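Local coordinates for OxyA protein (Actinoplanes teichomyceticus, PDB 5HH3) that probably catalyses, as a heme-dependent cytochrome P450, a phenolic coupling step that cyclises the peptide during glycopeptide antibiotic biosynthesis, at residues B[61-66]-B[337-342]; B[29-34]-B[311-316]; B[171-176]-B[231-236]. All coordinates share one frame; numbering follows the deposited sequence.

The three contacts illustrate how a cytochrome P450 joins elements on both sides of its heme by apolar packing, with no hydrogen bond bridging any segment pair. Interactions 1 and 2 are buried and touch one another: Ile63 of the first packs on Ser313 and Cys312 of the second, so helix 60-68 and the strand-to-helix passage at 311-316 belong to one cluster. Interaction 3 is only partly buried, lies on the opposite side of the chain's centre, and joins two helices. All three include heme-contacting residues, though in interaction 2 it is Leu314, which takes no part in the contact between its segments. Polar groups stay within single segments or turn to third partners.

Interaction 1 of 3, residues B[61-66]-B[337-342]; sequences DEIRQV and EHLAFG. With HEM (protoporphyrin IX containing Fe), chain G.
Leu339 points its forked end at helix 60-68, where Ile63 and Arg64 receive it in two different ways. Its CD1 methyl meets Ile63 CG2 at 4.0 Å, the two side chains crossing at a slant. Arg64 instead lies nearly perpendicular to Leu339, and its aliphatic CG lies across the fork, 4.0 Å from both Leu339 CD1 and CD2, so that CD1 is shared with Ile63 and methylene rather than charge makes the contact. The Ile63 rotamer explains its share: CG1 stands beside the backbone N (chi1 -73°), leaving CG2 anti to that nitrogen and turned to the leucine. Beyond CG, a bend at chi3 carries the Arg64 guanidinium past Leu339 CD2, which it meets obliquely. Its NH1 remains 6.4 Å from Glu337 OE1, too far for a salt bridge, although the opposite charges may still attract.

Leu339 also opens a type I turn that closes with Gly342 N bonded to Leu339 O at 2.9 Å. Just ahead of the turn, His338 ND1 accepts from Ala340 N at 3.2 Å, the donor lying near the imidazole plane. The turn overlaps the start of the cysteine-ligand loop, whose P450 signature begins at Phe341 and contains Cys348, the axial ligand of the heme iron. Here the chain touches the cofactor: Phe341 CE1 comes to 3.6 Å from heme C3C, and Gly342 N to 3.5 Å from methyl CMD. Phe341 is further tied to Cys348 by a backbone hydrogen bond.

The contact is completed by helix 314-318, whose Ala317 touches both Ile63 and Leu339 and whose Asn318 OD1 accepts from Leu339 N, while His338 and Ala340 rest against helix 274-282 and Phe341 packs on helix 351-368.

Interaction 2 of 3, residues B[29-34]-B[311-316]; sequences PQLRSL and TCSLLA
Leu31 meets Ser313 and Leu315 through methyls and a hydroxyl, while the nearby flat group, the guanidinium of Arg32, is set apart from the contact. Pro29 CA lies 4.1 Å above the centre of one guanidinium face in the conformer described, a placement left doubtful by a second modelled conformer. Leu31 does the reaching. With its CG opposite the backbone N (chi1 -176°), the side chain extends from helix 29-37 and presents both methyls to the other segment. CD2 makes the closer approaches, 3.9 Å to Ser313 OG and 4.0 Å to Leu315 CD2, while CD1 stands 4.1 Å from the same hydroxyl. The two leucines meet at a slant, joined by this single methyl pair.

In the P450 fold this is where helix 29-37, which by its place in the fold is probably the A helix, packs against the beta-rich part of the molecule, at the point where strand 309-312 leaves the sheet and runs into the short helix 314-318. Ser313 forms the joint. It occupies the N-cap position, and its OG accepts from Ala316 N at 3.0 Å with an N-H...O angle of 155°, the capping bond to an amide in the first turn of helix 314-318. The hydroxyl also has a hydrogen bond with His20 NE2. Two polar partners thus hold the oxygen that Leu31 covers with its methyls.

Leu31 also touches Leu56 on strand 53-57, which runs parallel to 309-312 beside it. Other residues of 311-316 face different neighbours: Cys312 packs on helix 60-68, Leu314 touches the heme, and Leu315 rests on Glu286, to which its backbone is hydrogen-bonded as well.

Interaction 3 of 3, residues B[171-176]-B[231-236]; sequences RSLHAS and VAAFVM. With HEM (protoporphyrin IX containing Fe), chain G.
Leu173 CD2 presses to 3.5 Å from Met236 CB, closer than carbons usually pack, in an otherwise ordinary helix-to-helix contact. The second helix, 225-256, is the long central helix of the P450 fold, known as helix I, which crosses the distal side of the heme; helix 163-178 is, by its place in the order of helices, probably the F helix. Leu173 makes the contact, resting on Ala233 and Met236. A chi1 of 175° sends CG away from the backbone N and both methyls at helix 225-256: CD2 sits against Met236 CB and 3.6 Å from the carbonyl oxygen of Ala233, while CD1 rests on Ala233 CB at 4.1 Å. The leucine and methionine side chains meet at an angle. Phe192 of helix 182-205 touches both Leu173 and Ala233.

Helix 225-256 turns another side to the cofactor. The edge of the Phe234 ring meets the heme, with CE2 3.6 Å from the methine carbon CHB, which lies near the ring plane, and Val235 CG2 reaches methyl CMB at 3.8 Å. Water 1 is bound to the iron.

Within helix 163-178, Ser176 OG donates to Leu173 O at 2.7 Å, approaching from above the carbonyl plane, 38° out of it.

Interaction 1 of 3, residues B[61-66]-B[337-342]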
loop_
_atom_site.group_PDB
_atom_site.type_symbol
_atom_site.label_atom_id
_atom_site.label_comp_id
_atom_site.label_asym_id
_atom_site.label_seq_id
_atom_site.Cartn_x
_atom_site.Cartn_y
_atom_site.Cartn_z
ATOM N N ASP B 61 -17.967 -9.708 -19.561
ATOM C CA ASP B 61 -17.508 -11.031 -19.959
ATOM C C ASP B 61 -16.019 -11.224 -19.700
ATOM O O ASP B 61 -15.600 -12.322 -19.374
ATOM C CB ASP B 61 -17.824 -11.314 -21.428
ATOM C CG ASP B 61 -19.312 -11.405 -21.691
ATOM O OD1 ASP B 61 -20.086 -11.835 -20.812
ATOM O OD2 ASP B 61 -19.703 -11.051 -22.800
ATOM N N GLU B 62 -15.246 -10.158 -19.844
ATOM C CA GLU B 62 -13.818 -10.221 -19.600
ATOM C C GLU B 62 -13.539 -10.430 -18.097
ATOM O O GLU B 62 -12.610 -11.137 -17.721
ATOM C CB GLU B 62 -13.118 -8.961 -20.124
ATOM C CG GLU B 62 -13.088 -8.865 -21.663
ATOM C CD GLU B 62 -14.405 -8.433 -22.297
ATOM O OE1 GLU B 62 -15.355 -8.017 -21.591
ATOM O OE2 GLU B 62 -14.494 -8.506 -23.528
ATOM N N ILE B 63 -14.347 -9.810 -17.248
ATOM C CA ILE B 63 -14.232 -10.027 -15.801
ATOM C C ILE B 63 -14.572 -11.497 -15.467
ATOM O O ILE B 63 -13.880 -12.118 -14.674
ATOM C CB ILE B 63 -15.110 -9.064 -14.990
ATOM C CG1 ILE B 63 -14.501 -7.660 -15.030
ATOM C CG2 ILE B 63 -15.258 -9.543 -13.543
ATOM C CD1 ILE B 63 -15.457 -6.571 -14.556
ATOM N N ARG B 64 -15.617 -12.047 -16.074
ATOM C CA ARG B 64 -15.940 -13.470 -15.861
ATOM C C ARG B 64 -14.811 -14.393 -16.358
ATOM O O ARG B 64 -14.504 -15.403 -15.732
ATOM C CB ARG B 64 -17.269 -13.842 -16.514
ATOM C CG ARG B 64 -18.453 -13.202 -15.801
ATOM C CD ARG B 64 -19.711 -13.272 -16.650
ATOM N NE ARG B 64 -20.058 -14.646 -16.962
ATOM C CZ ARG B 64 -21.019 -15.385 -16.393
ATOM N NH1 ARG B 64 -21.812 -14.914 -15.419
ATOM N NH2 ARG B 64 -21.200 -16.640 -16.822
ATOM N N GLN B 65 -14.185 -14.016 -17.464
ATOM C CA GLN B 65 -13.024 -14.745 -17.951
ATOM C C GLN B 65 -11.854 -14.702 -16.957
ATOM O O GLN B 65 -11.256 -15.735 -16.654
ATOM C CB GLN B 65 -12.577 -14.175 -19.291
ATOM C CG GLN B 65 -11.509 -14.991 -19.957
ATOM C CD GLN B 65 -11.149 -14.475 -21.343
ATOM O OE1 GLN B 65 -11.769 -13.527 -21.873
ATOM N NE2 GLN B 65 -10.152 -15.105 -21.943
ATOM N N VAL B 66 -11.525 -13.510 -16.472
ATOM C CA VAL B 66 -10.403 -13.357 -15.559
ATOM C C VAL B 66 -10.636 -14.177 -14.284
ATOM O O VAL B 66 -9.730 -14.910 -13.835
ATOM C CB VAL B 66 -10.172 -11.888 -15.205
ATOM C CG1 VAL B 66 -9.247 -11.731 -13.996
ATOM C CG2 VAL B 66 -9.582 -11.164 -16.414
ATOM N N GLU B 337 -28.941 -8.693 -13.968
ATOM C CA GLU B 337 -27.646 -9.373 -13.962
ATOM C C GLU B 337 -26.610 -8.571 -13.223
ATOM O O GLU B 337 -26.457 -7.362 -13.458
ATOM C CB GLU B 337 -27.153 -9.591 -15.378
ATOM C CG GLU B 337 -28.056 -10.492 -16.197
ATOM C CD GLU B 337 -27.533 -10.689 -17.614
ATOM O OE1 GLU B 337 -26.356 -11.088 -17.774
ATOM O OE2 GLU B 337 -28.308 -10.446 -18.561
ATOM N N HIS B 338 -25.890 -9.239 -12.331
ATOM C CA HIS B 338 -24.743 -8.619 -11.676
ATOM C C HIS B 338 -23.693 -9.647 -11.264
ATOM O O HIS B 338 -23.956 -10.860 -11.245
ATOM C CB HIS B 338 -25.204 -7.826 -10.456
ATOM C CG HIS B 338 -25.823 -8.679 -9.394
ATOM N ND1 HIS B 338 -25.083 -9.417 -8.498
ATOM C CD2 HIS B 338 -27.117 -8.918 -9.091
ATOM C CE1 HIS B 338 -25.894 -10.074 -7.692
ATOM N NE2 HIS B 338 -27.127 -9.788 -8.033
ATOM N N LEU B 339 -22.513 -9.126 -10.944
ATOM C CA LEU B 339 -21.389 -9.879 -10.397
ATOM C C LEU B 339 -20.964 -9.309 -9.043
ATOM O O LEU B 339 -19.768 -9.309 -8.705
ATOM C CB LEU B 339 -20.211 -9.798 -11.364
ATOM C CG LEU B 339 -20.403 -10.326 -12.769
ATOM C CD1 LEU B 339 -19.232 -9.914 -13.632
ATOM C CD2 LEU B 339 -20.590 -11.841 -12.742
ATOM N N ALA B 340 -21.919 -8.762 -8.291
ATOM C CA ALA B 340 -21.662 -8.135 -6.973
ATOM C C ALA B 340 -20.960 -9.021 -5.950
ATOM O O ALA B 340 -20.277 -8.519 -5.054
ATOM C CB ALA B 340 -22.961 -7.588 -6.386
ATOM N N PHE B 341 -21.148 -10.324 -6.081
ATOM C CA PHE B 341 -20.520 -11.323 -5.218
ATOM C C PHE B 341 -19.340 -12.052 -5.891
ATOM O O PHE B 341 -18.913 -13.118 -5.429
ATOM C CB PHE B 341 -21.575 -12.340 -4.762
ATOM C CG PHE B 341 -22.664 -11.737 -3.920
ATOM C CD1 PHE B 341 -22.444 -11.473 -2.578
ATOM C CD2 PHE B 341 -23.925 -11.456 -4.471
ATOM C CE1 PHE B 341 -23.442 -10.905 -1.796
ATOM C CE2 PHE B 341 -24.926 -10.895 -3.696
ATOM C CZ PHE B 341 -24.682 -10.610 -2.356
ATOM N N GLY B 342 -18.801 -11.468 -6.963
ATOM C CA GLY B 342 -17.665 -12.043 -7.643
ATOM C C GLY B 342 -18.048 -13.225 -8.520
ATOM O O GLY B 342 -19.189 -13.356 -8.942
HETATM C CHA HEM G . -15.674 -13.169 -1.097
HETATM C CHB HEM G . -17.799 -14.071 3.170
HETATM C CHC HEM G . -21.002 -10.514 2.295
HETATM C CHD HEM G . -18.913 -9.697 -1.973
HETATM C C1A HEM G . -15.964 -13.688 0.143
HETATM C C2A HEM G . -15.169 -14.664 0.805
HETATM C C3A HEM G . -15.771 -14.928 1.997
HETATM C C4A HEM G . -16.935 -14.113 2.085
HETATM C CMA HEM G . -15.286 -15.887 3.055
HETATM C CAA HEM G . -13.903 -15.298 0.263
HETATM C CBA HEM G . -14.282 -16.526 -0.563
HETATM C CGA HEM G . -13.104 -17.247 -1.197
HETATM O O1A HEM G . -12.008 -16.675 -1.418
HETATM O O2A HEM G . -13.228 -18.455 -1.531
HETATM C C1B HEM G . -18.867 -13.165 3.323
HETATM C C2B HEM G . -19.719 -13.102 4.479
HETATM C C3B HEM G . -20.632 -12.097 4.248
HETATM C C4B HEM G . -20.297 -11.557 2.901
HETATM C CMB HEM G . -19.637 -13.974 5.714
HETATM C CAB HEM G . -21.775 -11.603 5.059
HETATM C CBB HEM G . -22.260 -12.141 6.182
HETATM C C1C HEM G . -20.727 -9.945 1.058
HETATM C C2C HEM G . -21.442 -8.881 0.466
HETATM C C3C HEM G . -20.832 -8.636 -0.772
HETATM C C4C HEM G . -19.756 -9.582 -0.900
HETATM C CMC HEM G . -22.621 -8.147 1.075
HETATM C CAC HEM G . -21.172 -7.643 -1.824
HETATM C CBC HEM G . -22.201 -6.799 -1.820
HETATM C C1D HEM G . -17.856 -10.603 -2.030
HETATM C C2D HEM G . -16.953 -10.626 -3.201
HETATM C C3D HEM G . -16.049 -11.587 -2.965
HETATM C C4D HEM G . -16.414 -12.140 -1.643
HETATM C CMD HEM G . -16.967 -9.766 -4.445
HETATM C CAD HEM G . -14.912 -11.977 -3.900
HETATM C CBD HEM G . -13.645 -11.119 -3.758
HETATM C CGD HEM G . -12.557 -11.580 -4.742
HETATM O O1D HEM G . -11.429 -11.058 -4.777
HETATM O O2D HEM G . -12.729 -12.488 -5.567
HETATM N NA HEM G . -17.052 -13.369 0.931
HETATM N NB HEM G . -19.272 -12.260 2.427
HETATM N NC HEM G . -19.750 -10.378 0.207
HETATM N ND HEM G . -17.517 -11.552 -1.134
HETATM FE FE HEM G . -18.361 -11.901 0.564
HETATM O O HOH W 1 -16.939 -10.666 1.501
#

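Interaction 2 of 3, residues B[29-34]-B[311-316]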
loop_
_atom_site.group_PDB
_atom_site.type_symbol
_atom_site.label_atom_id
_atom_site.label_comp_id
_atom_site.label_asym_id
_atom_site.label_seq_id
_atom_site.Cartn_x
_atom_site.Cartn_y
_atom_site.Cartn_z
ATOM N N PRO B 29 -16.539 10.140 -12.972
ATOM C CA PRO B 29 -16.186 10.346 -14.387
ATOM C C PRO B 29 -14.958 9.583 -14.877
ATOM O O PRO B 29 -14.916 9.166 -16.028
ATOM C CB PRO B 29 -15.927 11.850 -14.457
ATOM C CG PRO B 29 -16.872 12.417 -13.462
ATOM C CD PRO B 29 -16.901 11.420 -12.326
ATOM N N GLN B 30 -13.983 9.385 -13.992
ATOM C CA GLN B 30 -12.696 8.792 -14.343
ATOM C C GLN B 30 -12.865 7.296 -14.647
ATOM O O GLN B 30 -12.230 6.771 -15.559
ATOM C CB GLN B 30 -11.689 8.991 -13.205
ATOM C CG GLN B 30 -11.207 10.426 -12.981
ATOM C CD GLN B 30 -12.200 11.370 -12.280
ATOM O OE1 GLN B 30 -13.242 10.963 -11.717
ATOM N NE2 GLN B 30 -11.872 12.665 -12.322
ATOM N N LEU B 31 -13.721 6.619 -13.894
ATOM C CA LEU B 31 -14.055 5.221 -14.199
ATOM C C LEU B 31 -14.933 5.112 -15.466
ATOM O O LEU B 31 -14.721 4.218 -16.287
ATOM C CB LEU B 31 -14.763 4.549 -13.025
ATOM C CG LEU B 31 -15.080 3.061 -13.194
ATOM C CD1 LEU B 31 -13.829 2.258 -13.493
ATOM C CD2 LEU B 31 -15.789 2.502 -11.983
ATOM N N ARG B 32 -15.907 6.009 -15.588
ATOM C CA ARG B 32 -16.778 6.096 -16.766
ATOM C C ARG B 32 -15.923 6.164 -18.045
ATOM O O ARG B 32 -16.202 5.480 -19.024
ATOM C CB ARG B 32 -17.696 7.326 -16.647
ATOM C CG ARG B 32 -19.101 7.182 -17.211
ATOM C CD ARG B 32 -20.015 8.273 -16.646
ATOM N NE ARG B 32 -19.539 9.616 -16.964
ATOM C CZ ARG B 32 -19.885 10.724 -16.308
ATOM N NH1 ARG B 32 -20.710 10.677 -15.289
ATOM N NH2 ARG B 32 -19.383 11.900 -16.681
ATOM N N SER B 33 -14.878 6.995 -18.014
ATOM C CA SER B 33 -14.002 7.163 -19.150
ATOM C C SER B 33 -13.253 5.880 -19.512
ATOM O O SER B 33 -13.179 5.503 -20.697
ATOM C CB SER B 33 -13.015 8.318 -18.908
ATOM O OG SER B 33 -12.164 8.458 -20.016
ATOM N N LEU B 34 -12.737 5.183 -18.502
ATOM C CA LEU B 34 -12.039 3.922 -18.727
ATOM C C LEU B 34 -12.991 2.852 -19.249
ATOM O O LEU B 34 -12.641 2.104 -20.158
ATOM C CB LEU B 34 -11.299 3.452 -17.458
ATOM C CG LEU B 34 -10.172 4.401 -16.999
ATOM C CD1 LEU B 34 -9.624 3.936 -15.656
ATOM C CD2 LEU B 34 -9.047 4.504 -18.021
ATOM N N THR B 311 -7.165 -6.204 -11.754
ATOM C CA THR B 311 -8.183 -5.881 -10.767
ATOM C C THR B 311 -9.488 -5.773 -11.523
ATOM O O THR B 311 -9.539 -5.094 -12.571
ATOM C CB THR B 311 -7.843 -4.542 -10.101
ATOM O OG1 THR B 311 -6.548 -4.637 -9.490
ATOM C CG2 THR B 311 -8.902 -4.142 -9.065
ATOM N N CYS B 312 -10.525 -6.453 -11.044
ATOM C CA CYS B 312 -11.814 -6.453 -11.729
ATOM C C CYS B 312 -12.776 -5.445 -11.092
ATOM O O CYS B 312 -12.970 -5.469 -9.868
ATOM C CB CYS B 312 -12.437 -7.836 -11.726
ATOM S SG CYS B 312 -11.440 -9.083 -12.561
ATOM N N SER B 313 -13.351 -4.561 -11.929
ATOM C CA SER B 313 -14.339 -3.592 -11.498
ATOM C C SER B 313 -15.765 -4.179 -11.608
ATOM O O SER B 313 -16.427 -4.144 -12.671
ATOM C CB SER B 313 -14.222 -2.304 -12.305
ATOM O OG SER B 313 -15.134 -1.323 -11.854
ATOM N N LEU B 314 -16.235 -4.678 -10.473
ATOM C CA LEU B 314 -17.598 -5.148 -10.316
ATOM C C LEU B 314 -18.586 -4.000 -10.487
ATOM O O LEU B 314 -19.653 -4.192 -11.065
ATOM C CB LEU B 314 -17.789 -5.825 -8.960
ATOM C CG LEU B 314 -16.831 -6.954 -8.567
ATOM C CD1 LEU B 314 -17.214 -7.563 -7.216
ATOM C CD2 LEU B 314 -16.816 -8.020 -9.646
ATOM N N LEU B 315 -18.228 -2.810 -10.011
ATOM C CA LEU B 315 -19.037 -1.608 -10.257
ATOM C C LEU B 315 -19.207 -1.374 -11.772
ATOM O O LEU B 315 -20.353 -1.249 -12.255
ATOM C CB LEU B 315 -18.407 -0.395 -9.576
ATOM C CG LEU B 315 -19.135 0.956 -9.700
ATOM C CD1 LEU B 315 -20.506 0.874 -9.111
ATOM C CD2 LEU B 315 -18.363 2.055 -9.010
ATOM N N ALA B 316 -18.093 -1.404 -12.519
ATOM C CA ALA B 316 -18.143 -1.231 -13.968
ATOM C C ALA B 316 -19.026 -2.279 -14.646
ATOM O O ALA B 316 -19.838 -1.931 -15.493
ATOM C CB ALA B 316 -16.749 -1.212 -14.592
#

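Interaction 3 of 3, residues B[171-176]-B[231-236]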
loop_
_atom_site.group_PDB
_atom_site.type_symbol
_atom_site.label_atom_id
_atom_site.label_comp_id
_atom_site.label_asym_id
_atom_site.label_seq_id
_atom_site.Cartn_x
_atom_site.Cartn_y
_atom_site.Cartn_z
ATOM N N ARG B 171 -16.915 -5.906 19.961
ATOM C CA ARG B 171 -16.019 -4.792 20.329
ATOM C C ARG B 171 -14.527 -5.217 20.348
ATOM O O ARG B 171 -13.682 -4.579 19.707
ATOM C CB ARG B 171 -16.450 -4.213 21.676
ATOM C CG ARG B 171 -15.752 -2.931 22.112
ATOM C CD ARG B 171 -16.178 -2.511 23.518
ATOM N NE ARG B 171 -17.634 -2.597 23.697
ATOM C CZ ARG B 171 -18.283 -3.120 24.746
ATOM N NH1 ARG B 171 -17.645 -3.608 25.819
ATOM N NH2 ARG B 171 -19.616 -3.129 24.740
ATOM N N SER B 172 -14.234 -6.309 21.050
ATOM C CA SER B 172 -12.885 -6.906 21.077
ATOM C C SER B 172 -12.305 -7.174 19.687
ATOM O O SER B 172 -11.152 -6.843 19.426
ATOM C CB SER B 172 -12.895 -8.237 21.829
ATOM O OG SER B 172 -13.635 -8.134 23.015
ATOM N N LEU B 173 -13.097 -7.803 18.821
ATOM C CA LEU B 173 -12.658 -8.114 17.459
ATOM C C LEU B 173 -12.367 -6.845 16.676
ATOM O O LEU B 173 -11.384 -6.796 15.927
ATOM C CB LEU B 173 -13.705 -8.939 16.694
ATOM C CG LEU B 173 -13.407 -9.214 15.205
ATOM C CD1 LEU B 173 -12.092 -9.971 15.041
ATOM C CD2 LEU B 173 -14.546 -9.968 14.542
ATOM N N HIS B 174 -13.240 -5.846 16.827
ATOM C CA HIS B 174 -13.074 -4.567 16.140
ATOM C C HIS B 174 -11.861 -3.806 16.663
ATOM O O HIS B 174 -11.104 -3.264 15.867
ATOM C CB HIS B 174 -14.327 -3.696 16.254
ATOM C CG HIS B 174 -14.155 -2.319 15.683
ATOM N ND1 HIS B 174 -13.871 -1.217 16.465
ATOM C CD2 HIS B 174 -14.203 -1.870 14.404
ATOM C CE1 HIS B 174 -13.766 -0.148 15.694
ATOM N NE2 HIS B 174 -13.963 -0.516 14.440
ATOM N N ALA B 175 -11.685 -3.761 17.983
ATOM C CA ALA B 175 -10.491 -3.156 18.597
ATOM C C ALA B 175 -9.200 -3.724 18.002
ATOM O O ALA B 175 -8.378 -2.980 17.461
ATOM C CB ALA B 175 -10.506 -3.364 20.102
ATOM N N SER B 176 -9.067 -5.049 18.062
ATOM C CA SER B 176 -7.869 -5.761 17.596
ATOM C C SER B 176 -7.464 -5.434 16.150
ATOM O O SER B 176 -6.281 -5.402 15.836
ATOM C CB SER B 176 -8.054 -7.275 17.754
ATOM O OG SER B 176 -8.983 -7.775 16.808
ATOM N N VAL B 231 -12.567 -18.308 10.497
ATOM C CA VAL B 231 -13.830 -18.148 9.772
ATOM C C VAL B 231 -14.801 -17.285 10.595
ATOM O O VAL B 231 -15.432 -16.383 10.035
ATOM C CB VAL B 231 -14.486 -19.493 9.399
ATOM C CG1 VAL B 231 -15.800 -19.257 8.663
ATOM C CG2 VAL B 231 -13.549 -20.300 8.507
ATOM N N ALA B 232 -14.897 -17.552 11.902
ATOM C CA ALA B 232 -15.732 -16.739 12.791
ATOM C C ALA B 232 -15.370 -15.257 12.746
ATOM O O ALA B 232 -16.248 -14.412 12.614
ATOM C CB ALA B 232 -15.675 -17.248 14.222
ATOM N N ALA B 233 -14.081 -14.964 12.840
ATOM C CA ALA B 233 -13.583 -13.606 12.805
ATOM C C ALA B 233 -13.904 -12.915 11.468
ATOM O O ALA B 233 -14.301 -11.751 11.446
ATOM C CB ALA B 233 -12.091 -13.590 13.091
ATOM N N PHE B 234 -13.783 -13.641 10.359
ATOM C CA PHE B 234 -14.225 -13.112 9.081
ATOM C C PHE B 234 -15.736 -12.815 9.049
ATOM O O PHE B 234 -16.154 -11.740 8.585
ATOM C CB PHE B 234 -13.860 -14.034 7.917
ATOM C CG PHE B 234 -13.817 -13.323 6.630
ATOM C CD1 PHE B 234 -12.663 -12.643 6.248
ATOM C CD2 PHE B 234 -14.955 -13.238 5.827
ATOM C CE1 PHE B 234 -12.624 -11.931 5.061
ATOM C CE2 PHE B 234 -14.917 -12.540 4.639
ATOM C CZ PHE B 234 -13.743 -11.893 4.248
ATOM N N VAL B 235 -16.551 -13.742 9.531
ATOM C CA VAL B 235 -17.983 -13.533 9.550
ATOM C C VAL B 235 -18.375 -12.313 10.425
ATOM O O VAL B 235 -19.143 -11.442 9.976
ATOM C CB VAL B 235 -18.725 -14.816 9.971
ATOM C CG1 VAL B 235 -20.203 -14.556 10.207
ATOM C CG2 VAL B 235 -18.560 -15.874 8.882
ATOM N N MET B 236 -17.847 -12.268 11.646
ATOM C CA MET B 236 -18.079 -11.153 12.577
ATOM C C MET B 236 -17.450 -9.813 12.209
ATOM O O MET B 236 -17.975 -8.784 12.606
ATOM C CB MET B 236 -17.581 -11.509 13.977
ATOM C CG MET B 236 -18.613 -12.216 14.795
ATOM S SD MET B 236 -17.890 -12.792 16.337
ATOM C CE MET B 236 -17.665 -11.194 17.124
HETATM C CHA HEM G . -15.674 -13.169 -1.097
HETATM C CHB HEM G . -17.799 -14.071 3.170
HETATM C CHC HEM G . -21.002 -10.514 2.295
HETATM C CHD HEM G . -18.913 -9.697 -1.973
HETATM C C1A HEM G . -15.964 -13.688 0.143
HETATM C C2A HEM G . -15.169 -14.664 0.805
HETATM C C3A HEM G . -15.771 -14.928 1.997
HETATM C C4A HEM G . -16.935 -14.113 2.085
HETATM C CMA HEM G . -15.286 -15.887 3.055
HETATM C CAA HEM G . -13.903 -15.298 0.263
HETATM C CBA HEM G . -14.282 -16.526 -0.563
HETATM C CGA HEM G . -13.104 -17.247 -1.197
HETATM O O1A HEM G . -12.008 -16.675 -1.418
HETATM O O2A HEM G . -13.228 -18.455 -1.531
HETATM C C1B HEM G . -18.867 -13.165 3.323
HETATM C C2B HEM G . -19.719 -13.102 4.479
HETATM C C3B HEM G . -20.632 -12.097 4.248
HETATM C C4B HEM G . -20.297 -11.557 2.901
HETATM C CMB HEM G . -19.637 -13.974 5.714
HETATM C CAB HEM G . -21.775 -11.603 5.059
HETATM C CBB HEM G . -22.260 -12.141 6.182
HETATM C C1C HEM G . -20.727 -9.945 1.058
HETATM C C2C HEM G . -21.442 -8.881 0.466
HETATM C C3C HEM G . -20.832 -8.636 -0.772
HETATM C C4C HEM G . -19.756 -9.582 -0.900
HETATM C CMC HEM G . -22.621 -8.147 1.075
HETATM C CAC HEM G . -21.172 -7.643 -1.824
HETATM C CBC HEM G . -22.201 -6.799 -1.820
HETATM C C1D HEM G . -17.856 -10.603 -2.030
HETATM C C2D HEM G . -16.953 -10.626 -3.201
HETATM C C3D HEM G . -16.049 -11.587 -2.965
HETATM C C4D HEM G . -16.414 -12.140 -1.643
HETATM C CMD HEM G . -16.967 -9.766 -4.445
HETATM C CAD HEM G . -14.912 -11.977 -3.900
HETATM C CBD HEM G . -13.645 -11.119 -3.758
HETATM C CGD HEM G . -12.557 -11.580 -4.742
HETATM O O1D HEM G . -11.429 -11.058 -4.777
HETATM O O2D HEM G . -12.729 -12.488 -5.567
HETATM N NA HEM G . -17.052 -13.369 0.931
HETATM N NB HEM G . -19.272 -12.260 2.427
HETATM N NC HEM G . -19.750 -10.378 0.207
HETATM N ND HEM G . -17.517 -11.552 -1.134
HETATM FE FE HEM G . -18.361 -11.901 0.564
HETATM O O HOH W 1 -16.939 -10.666 1.501
#